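Local coordinates for protein inositol-3-phosphate synthase (Caenorhabditis elegans, PDB 1VKO) that binds nicotinamide-adenine-dinucleotide in a Rossmann-type domain, as a member of the myo-inositol-1-phosphate synthase family, at residues Leu84-Ser95 with Leu166-Phe176; Pro200-Gly208 with Ala249-Val257. One frame throughout, in Å; residues are numbered along the deposited sequence.

Contact 1: Leu84-Ser95 with Leu166-Phe176; sequences LGGNNGSTAVGS and LYEAMGRAKVF. With K (potassium ion), chain B; NAD (nicotinamide-adenine-dinucleotide), chain G.
Gly85, Ser90 and Thr91, in the loop and helix that follow strand 77-82, pack against Leu166, Ala169 and Phe176 in a buried helix-on-helix contact beside the parallel sheet. The axes of helix segments 87-95 and 168-173 approach to 9.1 Å and cross at -120°. Small residues meet locally: Ala169 CB touches Ser90 CB at 3.9 Å, and Gly94, lacking a side chain, admits the methyl CE of Met170 to within 3.9 Å of its CA. Ser90 OG donates back to Gly86 O. Leu166 reaches both the helix and the loop before it, CD1 against Val93 and CD2 near Leu84 O. Phe176 brings its ring edge to the helix, with Ser95 OG in the ring plane 3.4 Å from CZ. A bend at chi3 (42°) brings Arg172 NH2 to 2.9 Å from Gly85 O, above the carbonyl plane, and a water bridges that oxygen to Ala169 O and Arg172 NE. Asn87 ND2 is held by Asp412. On the cofactor side, Asn87 N and Asn88 N donate to the diphosphate and Asn88 OD1 binds the potassium ion. A glycine-rich turn leading into a helix that starts at the diphosphate is the dinucleotide-binding motif of the Rossmann fold.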
loop_
_atom_site.group_PDB
_atom_site.type_symbol
_atom_site.label_atom_id
_atom_site.label_comp_id
_atom_site.label_asym_id
_atom_site.label_seq_id
_atom_site.Cartn_x
_atom_site.Cartn_y
_atom_site.Cartn_z
ATOM N N LEU A 84 13.717 -33.048 2.497
ATOM C CA LEU A 84 12.883 -33.369 3.679
ATOM C C LEU A 84 13.184 -32.474 4.858
ATOM O O LEU A 84 12.302 -32.230 5.688
ATOM C CB LEU A 84 13.049 -34.830 4.108
ATOM C CG LEU A 84 12.354 -35.312 5.400
ATOM C CD1 LEU A 84 10.826 -35.376 5.236
ATOM C CD2 LEU A 84 12.857 -36.687 5.883
ATOM N N GLY A 85 14.416 -31.971 4.934
ATOM C CA GLY A 85 14.851 -31.157 6.071
ATOM C C GLY A 85 14.703 -29.672 5.882
ATOM O O GLY A 85 15.147 -28.902 6.726
ATOM N N GLY A 86 14.068 -29.257 4.786
ATOM C CA GLY A 86 13.908 -27.810 4.474
ATOM C C GLY A 86 12.805 -27.146 5.270
ATOM O O GLY A 86 12.262 -27.754 6.209
ATOM N N ASN A 87 12.480 -25.894 4.923
ATOM C CA ASN A 87 11.346 -25.219 5.548
ATOM C C ASN A 87 10.046 -25.957 5.275
ATOM O O ASN A 87 9.343 -26.306 6.214
ATOM C CB ASN A 87 11.209 -23.741 5.123
ATOM C CG ASN A 87 12.234 -22.848 5.761
ATOM O OD1 ASN A 87 13.345 -23.282 6.093
ATOM N ND2 ASN A 87 11.887 -21.579 5.921
ATOM N N ASN A 88 9.709 -26.160 3.991
ATOM C CA ASN A 88 8.470 -26.884 3.629
ATOM C C ASN A 88 8.474 -28.302 4.198
ATOM O O ASN A 88 7.547 -28.713 4.879
ATOM C CB ASN A 88 8.249 -26.887 2.110
ATOM C CG ASN A 88 8.101 -25.459 1.549
ATOM O OD1 ASN A 88 7.817 -24.549 2.311
ATOM N ND2 ASN A 88 8.294 -25.265 0.233
ATOM N N GLY A 89 9.540 -29.044 3.935
ATOM C CA GLY A 89 9.620 -30.419 4.387
ATOM C C GLY A 89 9.368 -30.528 5.880
ATOM O O GLY A 89 8.486 -31.278 6.288
ATOM N N SER A 90 10.135 -29.822 6.713
ATOM C CA SER A 90 10.062 -30.066 8.167
ATOM C C SER A 90 8.701 -29.590 8.689
ATOM O O SER A 90 8.158 -30.114 9.656
ATOM C CB SER A 90 11.193 -29.353 8.897
ATOM O OG SER A 90 11.121 -27.947 8.672
ATOM N N THR A 91 8.135 -28.598 8.018
ATOM C CA THR A 91 6.823 -28.094 8.391
ATOM C C THR A 91 5.707 -29.051 8.004
ATOM O O THR A 91 4.790 -29.258 8.791
ATOM C CB THR A 91 6.592 -26.705 7.760
ATOM O OG1 THR A 91 7.488 -25.775 8.372
ATOM C CG2 THR A 91 5.211 -26.177 8.114
ATOM N N ALA A 92 5.771 -29.577 6.779
ATOM C CA ALA A 92 4.867 -30.593 6.298
ATOM C C ALA A 92 4.796 -31.732 7.297
ATOM O O ALA A 92 3.714 -32.148 7.681
ATOM C CB ALA A 92 5.323 -31.100 4.942
ATOM N N VAL A 93 5.960 -32.200 7.749
ATOM C CA VAL A 93 6.033 -33.317 8.706
ATOM C C VAL A 93 5.507 -32.854 10.069
ATOM O O VAL A 93 4.648 -33.493 10.657
ATOM C CB VAL A 93 7.486 -33.891 8.840
ATOM C CG1 VAL A 93 7.546 -35.101 9.778
ATOM C CG2 VAL A 93 8.045 -34.276 7.512
ATOM N N GLY A 94 6.015 -31.726 10.549
ATOM C CA GLY A 94 5.617 -31.183 11.841
ATOM C C GLY A 94 4.120 -31.069 12.024
ATOM O O GLY A 94 3.569 -31.529 13.029
ATOM N N SER A 95 3.461 -30.452 11.045
ATOM C CA SER A 95 2.027 -30.204 11.087
ATOM C C SER A 95 1.149 -31.450 11.055
ATOM O O SER A 95 0.045 -31.433 11.632
ATOM C CB SER A 95 1.610 -29.259 9.964
ATOM O OG SER A 95 2.368 -28.063 9.999
ATOM N N LEU A 166 14.899 -33.375 12.117
ATOM C CA LEU A 166 13.738 -32.546 11.870
ATOM C C LEU A 166 13.378 -31.596 12.999
ATOM O O LEU A 166 12.542 -30.704 12.813
ATOM C CB LEU A 166 12.536 -33.416 11.460
ATOM C CG LEU A 166 12.642 -34.074 10.079
ATOM C CD1 LEU A 166 11.311 -34.141 9.387
ATOM C CD2 LEU A 166 13.612 -33.339 9.172
ATOM N N TYR A 167 14.002 -31.779 14.164
ATOM C CA TYR A 167 13.858 -30.817 15.254
ATOM C C TYR A 167 14.781 -29.623 15.026
ATOM O O TYR A 167 14.322 -28.485 15.059
ATOM C CB TYR A 167 14.053 -31.482 16.626
ATOM C CG TYR A 167 14.183 -30.525 17.800
ATOM C CD1 TYR A 167 13.114 -29.730 18.212
ATOM C CD2 TYR A 167 15.391 -30.404 18.477
ATOM C CE1 TYR A 167 13.258 -28.850 19.289
ATOM C CE2 TYR A 167 15.547 -29.540 19.538
ATOM C CZ TYR A 167 14.486 -28.761 19.944
ATOM O OH TYR A 167 14.671 -27.901 21.008
ATOM N N GLU A 168 16.059 -29.873 14.738
ATOM C CA GLU A 168 17.003 -28.795 14.406
ATOM C C GLU A 168 16.554 -28.099 13.147
ATOM O O GLU A 168 16.793 -26.880 12.934
ATOM C CB GLU A 168 18.379 -29.361 14.117
ATOM C CG GLU A 168 19.086 -30.095 15.243
ATOM C CD GLU A 168 20.415 -30.705 14.777
ATOM O OE1 GLU A 168 20.421 -31.517 13.817
ATOM O OE2 GLU A 168 21.466 -30.366 15.361
ATOM N N ALA A 169 15.940 -28.897 12.281
ATOM C CA ALA A 169 15.347 -28.426 11.055
ATOM C C ALA A 169 14.199 -27.400 11.272
ATOM O O ALA A 169 13.980 -26.540 10.442
ATOM C CB ALA A 169 14.854 -29.628 10.276
ATOM N N MET A 170 13.434 -27.551 12.350
ATOM C CA MET A 170 12.369 -26.626 12.716
ATOM C C MET A 170 12.901 -25.295 13.251
ATOM O O MET A 170 12.335 -24.203 12.959
ATOM C CB MET A 170 11.527 -27.222 13.799
ATOM C CG MET A 170 10.597 -28.303 13.381
ATOM S SD MET A 170 9.584 -28.571 14.834
ATOM C CE MET A 170 8.211 -29.169 13.913
ATOM N N GLY A 171 13.963 -25.393 14.047
ATOM C CA GLY A 171 14.645 -24.240 14.590
ATOM C C GLY A 171 15.260 -23.434 13.468
ATOM O O GLY A 171 15.258 -22.189 13.500
ATOM N N ARG A 172 15.779 -24.149 12.473
ATOM C CA ARG A 172 16.344 -23.550 11.272
ATOM C C ARG A 172 15.259 -22.774 10.575
ATOM O O ARG A 172 15.474 -21.646 10.222
ATOM C CB ARG A 172 16.861 -24.651 10.340
ATOM C CG ARG A 172 17.845 -24.237 9.282
ATOM C CD ARG A 172 18.704 -25.395 8.719
ATOM N NE ARG A 172 17.954 -26.644 8.478
ATOM C CZ ARG A 172 18.506 -27.818 8.105
ATOM N NH1 ARG A 172 19.821 -27.897 7.908
ATOM N NH2 ARG A 172 17.743 -28.911 7.918
ATOM N N ALA A 173 14.088 -23.385 10.394
ATOM C CA ALA A 173 13.072 -22.854 9.487
ATOM C C ALA A 173 12.366 -21.626 10.063
ATOM O O ALA A 173 12.063 -20.663 9.325
ATOM C CB ALA A 173 12.079 -23.937 9.158
ATOM N N LYS A 174 12.123 -21.637 11.383
ATOM C CA LYS A 174 11.526 -20.476 12.094
ATOM C C LYS A 174 10.056 -20.290 11.719
ATOM O O LYS A 174 9.583 -19.160 11.631
ATOM C CB LYS A 174 12.295 -19.163 11.803
ATOM C CG LYS A 174 13.775 -19.198 12.177
ATOM C CD LYS A 174 14.387 -17.825 12.184
ATOM C CE LYS A 174 15.079 -17.448 10.879
ATOM N NZ LYS A 174 16.395 -18.139 10.741
ATOM N N VAL A 175 9.356 -21.390 11.477
ATOM C CA VAL A 175 7.932 -21.371 11.139
ATOM C C VAL A 175 7.005 -21.549 12.357
ATOM O O VAL A 175 6.114 -20.721 12.612
ATOM C CB VAL A 175 7.631 -22.456 10.059
ATOM C CG1 VAL A 175 6.210 -22.353 9.555
ATOM C CG2 VAL A 175 8.600 -22.293 8.884
ATOM N N PHE A 176 7.193 -22.634 13.108
ATOM C CA PHE A 176 6.377 -22.877 14.279
ATOM C C PHE A 176 6.897 -22.006 15.416
ATOM O O PHE A 176 8.103 -21.802 15.563
ATOM C CB PHE A 176 6.490 -24.339 14.716
ATOM C CG PHE A 176 6.037 -25.331 13.673
ATOM C CD1 PHE A 176 4.717 -25.408 13.284
ATOM C CD2 PHE A 176 6.931 -26.210 13.119
ATOM C CE1 PHE A 176 4.300 -26.344 12.319
ATOM C CE2 PHE A 176 6.530 -27.160 12.176
ATOM C CZ PHE A 176 5.199 -27.214 11.775
HETATM K K K B . 9.154 -21.930 2.285
HETATM P PA NAD G . 14.542 -24.738 1.946
HETATM O O1A NAD G . 15.908 -24.308 1.703
HETATM O O2A NAD G . 14.189 -24.423 3.341
HETATM O O5B NAD G . 14.463 -26.283 1.593
HETATM C C5B NAD G . 15.395 -26.858 0.728
HETATM C C4B NAD G . 15.953 -28.091 1.414
HETATM O O4B NAD G . 16.337 -29.014 0.421
HETATM C C3B NAD G . 17.182 -27.790 2.224
HETATM O O3B NAD G . 17.084 -28.657 3.342
HETATM C C2B NAD G . 18.344 -28.289 1.413
HETATM O O2B NAD G . 19.186 -28.951 2.354
HETATM C C1B NAD G . 17.688 -29.354 0.541
HETATM N N9A NAD G . 18.303 -29.731 -0.758
HETATM C C8A NAD G . 18.939 -28.965 -1.687
HETATM N N7A NAD G . 19.345 -29.770 -2.694
HETATM C C5A NAD G . 18.995 -31.046 -2.450
HETATM C C6A NAD G . 19.195 -32.264 -3.123
HETATM N N6A NAD G . 19.897 -32.376 -4.263
HETATM N N1A NAD G . 18.715 -33.416 -2.554
HETATM C C2A NAD G . 18.085 -33.386 -1.344
HETATM N N3A NAD G . 17.942 -32.204 -0.692
HETATM C C4A NAD G . 18.370 -31.037 -1.219
HETATM O O3 NAD G . 13.499 -24.073 0.899
HETATM P PN NAD G . 11.932 -24.287 1.087
HETATM O O1N NAD G . 11.753 -25.550 1.850
HETATM O O2N NAD G . 11.381 -23.040 1.626
HETATM O O5D NAD G . 11.351 -24.635 -0.386
HETATM C C5D NAD G . 11.985 -25.597 -1.212
HETATM C C4D NAD G . 11.673 -25.447 -2.713
HETATM O O4D NAD G . 10.291 -25.276 -2.913
HETATM C C3D NAD G . 12.362 -24.253 -3.383
HETATM O O3D NAD G . 12.806 -24.647 -4.651
HETATM C C2D NAD G . 11.225 -23.299 -3.647
HETATM O O2D NAD G . 11.373 -22.478 -4.795
HETATM C C1D NAD G . 10.088 -24.259 -3.870
HETATM N N1N NAD G . 8.873 -23.467 -3.723
HETATM C C2N NAD G . 8.587 -22.876 -2.532
HETATM C C3N NAD G . 7.448 -22.110 -2.427
HETATM C C7N NAD G . 6.989 -21.817 -1.049
HETATM O O7N NAD G . 7.848 -22.269 -0.018
HETATM N N7N NAD G . 5.824 -21.189 -0.848
HETATM C C4N NAD G . 6.577 -21.946 -3.522
HETATM C C5N NAD G . 6.895 -22.537 -4.724
HETATM C C6N NAD G . 8.068 -23.302 -4.823
HETATM O O HOH W 1 14.815 -26.186 7.815
HETATM O O HOH W 2 9.998 -19.891 0.734
#

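Contact 2: Pro200-Gly208 with Ala249-Val257; sequences PDFIASNQG and ANTERYTDV. With NAD (nicotinamide-adenine-dinucleotide), chain G.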
loop_
_atom_site.group_PDB
_atom_site.type_symbol
_atom_site.label_atom_id
_atom_site.label_comp_id
_atom_site.label_asym_id
_atom_site.label_seq_id
_atom_site.Cartn_x
_atom_site.Cartn_y
_atom_site.Cartn_z
ATOM N N PRO A 200 26.894 -30.070 -7.270
ATOM C CA PRO A 200 26.979 -28.656 -6.866
ATOM C C PRO A 200 26.500 -27.692 -7.964
ATOM O O PRO A 200 25.817 -26.698 -7.695
ATOM C CB PRO A 200 28.468 -28.473 -6.607
ATOM C CG PRO A 200 28.932 -29.839 -6.166
ATOM C CD PRO A 200 28.138 -30.808 -6.974
ATOM N N ASP A 201 26.847 -28.034 -9.195
ATOM C CA ASP A 201 26.555 -27.264 -10.406
ATOM C C ASP A 201 25.067 -27.044 -10.785
ATOM O O ASP A 201 24.752 -26.163 -11.633
ATOM C CB ASP A 201 27.361 -27.873 -11.580
ATOM C CG ASP A 201 27.600 -29.438 -11.435
ATOM O OD1 ASP A 201 27.953 -29.945 -10.321
ATOM O OD2 ASP A 201 27.466 -30.239 -12.410
ATOM N N PHE A 202 24.145 -27.791 -10.170
ATOM C CA PHE A 202 22.700 -27.607 -10.441
ATOM C C PHE A 202 21.955 -26.687 -9.466
ATOM O O PHE A 202 20.795 -26.385 -9.714
ATOM C CB PHE A 202 21.944 -28.956 -10.621
ATOM C CG PHE A 202 22.249 -29.673 -11.931
ATOM C CD1 PHE A 202 23.365 -30.472 -12.058
ATOM C CD2 PHE A 202 21.420 -29.529 -13.041
ATOM C CE1 PHE A 202 23.690 -31.101 -13.274
ATOM C CE2 PHE A 202 21.726 -30.176 -14.242
ATOM C CZ PHE A 202 22.853 -30.957 -14.350
ATOM N N ILE A 203 22.585 -26.207 -8.378
ATOM C CA ILE A 203 21.912 -25.215 -7.478
ATOM C C ILE A 203 22.799 -24.016 -7.162
ATOM O O ILE A 203 23.927 -23.958 -7.678
ATOM C CB ILE A 203 21.416 -25.864 -6.156
ATOM C CG1 ILE A 203 22.577 -26.210 -5.243
ATOM C CG2 ILE A 203 20.594 -27.125 -6.419
ATOM C CD1 ILE A 203 22.225 -27.260 -4.205
ATOM N N ALA A 204 22.313 -23.058 -6.342
ATOM C CA ALA A 204 23.119 -21.885 -5.928
ATOM C C ALA A 204 24.402 -22.310 -5.210
ATOM O O ALA A 204 24.362 -22.974 -4.168
ATOM C CB ALA A 204 22.324 -20.967 -5.037
ATOM N N SER A 205 25.544 -21.913 -5.765
ATOM C CA SER A 205 26.845 -22.255 -5.160
ATOM C C SER A 205 26.930 -21.948 -3.637
ATOM O O SER A 205 27.813 -22.469 -2.927
ATOM C CB SER A 205 28.014 -21.643 -5.974
ATOM O OG SER A 205 28.261 -20.294 -5.639
ATOM N N ASN A 206 25.984 -21.155 -3.133
ATOM C CA ASN A 206 25.968 -20.809 -1.709
ATOM C C ASN A 206 25.494 -21.941 -0.740
ATOM O O ASN A 206 25.483 -21.775 0.494
ATOM C CB ASN A 206 25.366 -19.378 -1.430
ATOM C CG ASN A 206 23.873 -19.250 -1.785
ATOM O OD1 ASN A 206 23.057 -20.112 -1.412
ATOM N ND2 ASN A 206 23.505 -18.140 -2.481
ATOM N N GLN A 207 25.183 -23.100 -1.324
ATOM C CA GLN A 207 24.662 -24.252 -0.589
ATOM C C GLN A 207 25.723 -25.284 -0.191
ATOM O O GLN A 207 25.370 -26.315 0.367
ATOM C CB GLN A 207 23.545 -24.964 -1.397
ATOM C CG GLN A 207 22.377 -24.053 -1.826
ATOM C CD GLN A 207 21.501 -23.652 -0.654
ATOM O OE1 GLN A 207 21.112 -24.507 0.178
ATOM N NE2 GLN A 207 21.189 -22.357 -0.571
ATOM N N GLY A 208 27.001 -24.992 -0.466
ATOM C CA GLY A 208 28.123 -25.933 -0.275
ATOM C C GLY A 208 28.334 -26.330 1.173
ATOM O O GLY A 208 28.359 -27.517 1.493
ATOM N N ALA A 249 13.099 -29.674 -2.531
ATOM C CA ALA A 249 14.461 -29.197 -2.283
ATOM C C ALA A 249 14.780 -27.918 -3.105
ATOM O O ALA A 249 13.936 -27.395 -3.790
ATOM C CB ALA A 249 15.456 -30.315 -2.624
ATOM N N ASN A 250 15.995 -27.401 -3.020
ATOM C CA ASN A 250 16.295 -26.129 -3.650
ATOM C C ASN A 250 16.114 -26.168 -5.142
ATOM O O ASN A 250 16.311 -27.193 -5.801
ATOM C CB ASN A 250 17.681 -25.615 -3.284
ATOM C CG ASN A 250 17.766 -25.229 -1.821
ATOM O OD1 ASN A 250 18.208 -26.035 -0.983
ATOM N ND2 ASN A 250 17.227 -24.038 -1.476
ATOM N N THR A 251 15.648 -25.037 -5.652
ATOM C CA THR A 251 15.475 -24.819 -7.046
ATOM C C THR A 251 16.809 -25.103 -7.697
ATOM O O THR A 251 17.798 -24.461 -7.358
ATOM C CB THR A 251 15.088 -23.343 -7.187
ATOM O OG1 THR A 251 13.785 -23.209 -6.656
ATOM C CG2 THR A 251 14.917 -22.942 -8.649
ATOM N N GLU A 252 16.831 -26.080 -8.598
ATOM C CA GLU A 252 17.971 -26.321 -9.509
ATOM C C GLU A 252 17.855 -25.367 -10.699
ATOM O O GLU A 252 16.789 -24.815 -10.942
ATOM C CB GLU A 252 17.928 -27.755 -10.088
ATOM C CG GLU A 252 17.894 -28.853 -9.034
ATOM C CD GLU A 252 17.943 -30.271 -9.587
ATOM O OE1 GLU A 252 17.232 -30.640 -10.564
ATOM O OE2 GLU A 252 18.707 -31.046 -8.999
ATOM N N ARG A 253 18.937 -25.175 -11.449
ATOM C CA ARG A 253 18.811 -24.577 -12.790
ATOM C C ARG A 253 18.187 -25.584 -13.764
ATOM O O ARG A 253 17.999 -26.772 -13.454
ATOM C CB ARG A 253 20.174 -24.123 -13.333
ATOM C CG ARG A 253 21.178 -25.261 -13.482
ATOM C CD ARG A 253 22.421 -24.914 -14.251
ATOM N NE ARG A 253 23.383 -26.021 -14.309
ATOM C CZ ARG A 253 23.448 -26.953 -15.266
ATOM N NH1 ARG A 253 22.567 -26.969 -16.281
ATOM N NH2 ARG A 253 24.389 -27.901 -15.197
ATOM N N TYR A 254 17.841 -25.079 -14.938
ATOM C CA TYR A 254 17.337 -25.857 -16.044
ATOM C C TYR A 254 18.476 -26.683 -16.633
ATOM O O TYR A 254 19.598 -26.237 -16.713
ATOM C CB TYR A 254 16.837 -24.882 -17.112
ATOM C CG TYR A 254 15.373 -24.517 -16.995
ATOM C CD1 TYR A 254 14.831 -24.108 -15.789
ATOM C CD2 TYR A 254 14.529 -24.604 -18.099
ATOM C CE1 TYR A 254 13.505 -23.806 -15.674
ATOM C CE2 TYR A 254 13.196 -24.270 -17.999
ATOM C CZ TYR A 254 12.691 -23.854 -16.777
ATOM O OH TYR A 254 11.345 -23.530 -16.646
ATOM N N THR A 255 18.174 -27.883 -17.069
ATOM C CA THR A 255 19.073 -28.667 -17.903
ATOM C C THR A 255 18.910 -28.179 -19.350
ATOM O O THR A 255 17.946 -27.461 -19.634
ATOM C CB THR A 255 18.591 -30.136 -17.821
ATOM O OG1 THR A 255 18.703 -30.606 -16.471
ATOM C CG2 THR A 255 19.490 -31.064 -18.589
ATOM N N ASP A 256 19.839 -28.530 -20.252
ATOM C CA ASP A 256 19.575 -28.407 -21.693
ATOM C C ASP A 256 18.489 -29.420 -22.033
ATOM O O ASP A 256 18.233 -30.371 -21.253
ATOM C CB ASP A 256 20.828 -28.676 -22.539
ATOM C CG ASP A 256 21.861 -27.548 -22.450
ATOM O OD1 ASP A 256 21.501 -26.373 -22.727
ATOM O OD2 ASP A 256 23.061 -27.735 -22.119
ATOM N N VAL A 257 17.812 -29.195 -23.160
ATOM C CA VAL A 257 16.861 -30.179 -23.706
ATOM C C VAL A 257 17.207 -30.343 -25.176
ATOM O O VAL A 257 17.331 -29.349 -25.891
ATOM C CB VAL A 257 15.377 -29.746 -23.557
ATOM C CG1 VAL A 257 14.438 -30.882 -23.944
ATOM C CG2 VAL A 257 15.074 -29.290 -22.140
HETATM P PA NAD G . 14.542 -24.738 1.946
HETATM O O1A NAD G . 15.908 -24.308 1.703
HETATM O O2A NAD G . 14.189 -24.423 3.341
HETATM O O5B NAD G . 14.463 -26.283 1.593
HETATM C C5B NAD G . 15.395 -26.858 0.728
HETATM C C4B NAD G . 15.953 -28.091 1.414
HETATM O O4B NAD G . 16.337 -29.014 0.421
HETATM C C3B NAD G . 17.182 -27.790 2.224
HETATM O O3B NAD G . 17.084 -28.657 3.342
HETATM C C2B NAD G . 18.344 -28.289 1.413
HETATM O O2B NAD G . 19.186 -28.951 2.354
HETATM C C1B NAD G . 17.688 -29.354 0.541
HETATM N N9A NAD G . 18.303 -29.731 -0.758
HETATM C C8A NAD G . 18.939 -28.965 -1.687
HETATM N N7A NAD G . 19.345 -29.770 -2.694
HETATM C C5A NAD G . 18.995 -31.046 -2.450
HETATM C C6A NAD G . 19.195 -32.264 -3.123
HETATM N N6A NAD G . 19.897 -32.376 -4.263
HETATM N N1A NAD G . 18.715 -33.416 -2.554
HETATM C C2A NAD G . 18.085 -33.386 -1.344
HETATM N N3A NAD G . 17.942 -32.204 -0.692
HETATM C C4A NAD G . 18.370 -31.037 -1.219
HETATM O O3 NAD G . 13.499 -24.073 0.899
HETATM P PN NAD G . 11.932 -24.287 1.087
HETATM O O1N NAD G . 11.753 -25.550 1.850
HETATM O O2N NAD G . 11.381 -23.040 1.626
HETATM O O5D NAD G . 11.351 -24.635 -0.386
HETATM C C5D NAD G . 11.985 -25.597 -1.212
HETATM C C4D NAD G . 11.673 -25.447 -2.713
HETATM O O4D NAD G . 10.291 -25.276 -2.913
HETATM C C3D NAD G . 12.362 -24.253 -3.383
HETATM O O3D NAD G . 12.806 -24.647 -4.651
HETATM C C2D NAD G . 11.225 -23.299 -3.647
HETATM O O2D NAD G . 11.373 -22.478 -4.795
HETATM C C1D NAD G . 10.088 -24.259 -3.870
HETATM N N1N NAD G . 8.873 -23.467 -3.723
HETATM C C2N NAD G . 8.587 -22.876 -2.532
HETATM C C3N NAD G . 7.448 -22.110 -2.427
HETATM C C7N NAD G . 6.989 -21.817 -1.049
HETATM O O7N NAD G . 7.848 -22.269 -0.018
HETATM N N7N NAD G . 5.824 -21.189 -0.848
HETATM C C4N NAD G . 6.577 -21.946 -3.522
HETATM C C5N NAD G . 6.895 -22.537 -4.724
HETATM C C6N NAD G . 8.068 -23.302 -4.823
#
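Phe202 and Arg253 anchor a loop-on-loop contact at the cofactor site of the Rossmann-type domain, where the irregular chain that follows strand 242-247 of the parallel sheet runs past the short 3-10 turns of residues 200-208. The guanidinium of Arg253 lies flat on the Phe202 ring in a cation-pi stack, planes 19° apart and centres 4.1 Å apart. NH2 comes over the face, offset toward the rim, and is 3.5 Å from Phe202 CZ. An aromatic ring suits this place because its broad face can take the flat cation, and arginine because its edge keeps N-H groups for other partners. The chain of Arg253 starts with CG between the backbone N and the carbonyl carbon (chi1 61°), then runs straight to NE, which carries the flat group out to Phe202 and Asp201. NH1 serves two acceptors, Tyr254 O and, through a salt bridge, Glu278, and these help fix the rotation of the group. Next along, Ile203 lays its branch CG2 4.1 Å from Glu252 CG, an aliphatic meeting that leaves the carboxylate of Glu252 to Ser280 and Ser282. Gln207 OE1 takes its hydrogen bond from Asn359, and helix 359-363 packs on both Gln207 and Asn250. Toward NAD, Ala249 CB lies 3.3 Å from adenine C4A, Asn250 ND2 makes a weak bond to O1A, and Thr251 OG1 is hydrogen-bonded to ribose O3D at 2.7 Å. A short hydroxyl side chain suits that place beside the sugar, and either oxygen could be the donor. At the far end of the contact, Arg253 NE donates to Asp201 O over 3.0 Å, with the oxygen near the guanidinium plane and an N-H...O angle of 158°.

Contact 1 and contact 2 follow one another along the chain and share NAD. Their centres are 21 Å apart, and their nearest atoms come to about 6 Å without touching. Contact 1 holds the diphosphate and, through Asn88, the potassium ion and the carboxamide oxygen, whereas contact 2 reaches the adenine and the nicotinamide ribose; its Asn250 also bonds weakly to a diphosphate oxygen. Asn359 ties contact 2 to the same ligand, since it bonds both Gln207 and NAD. The side chain of Thr251 in contact 2 lies about 7 Å from the bound pyrophosphate, and that of Asn87 in contact 1 about 11 Å.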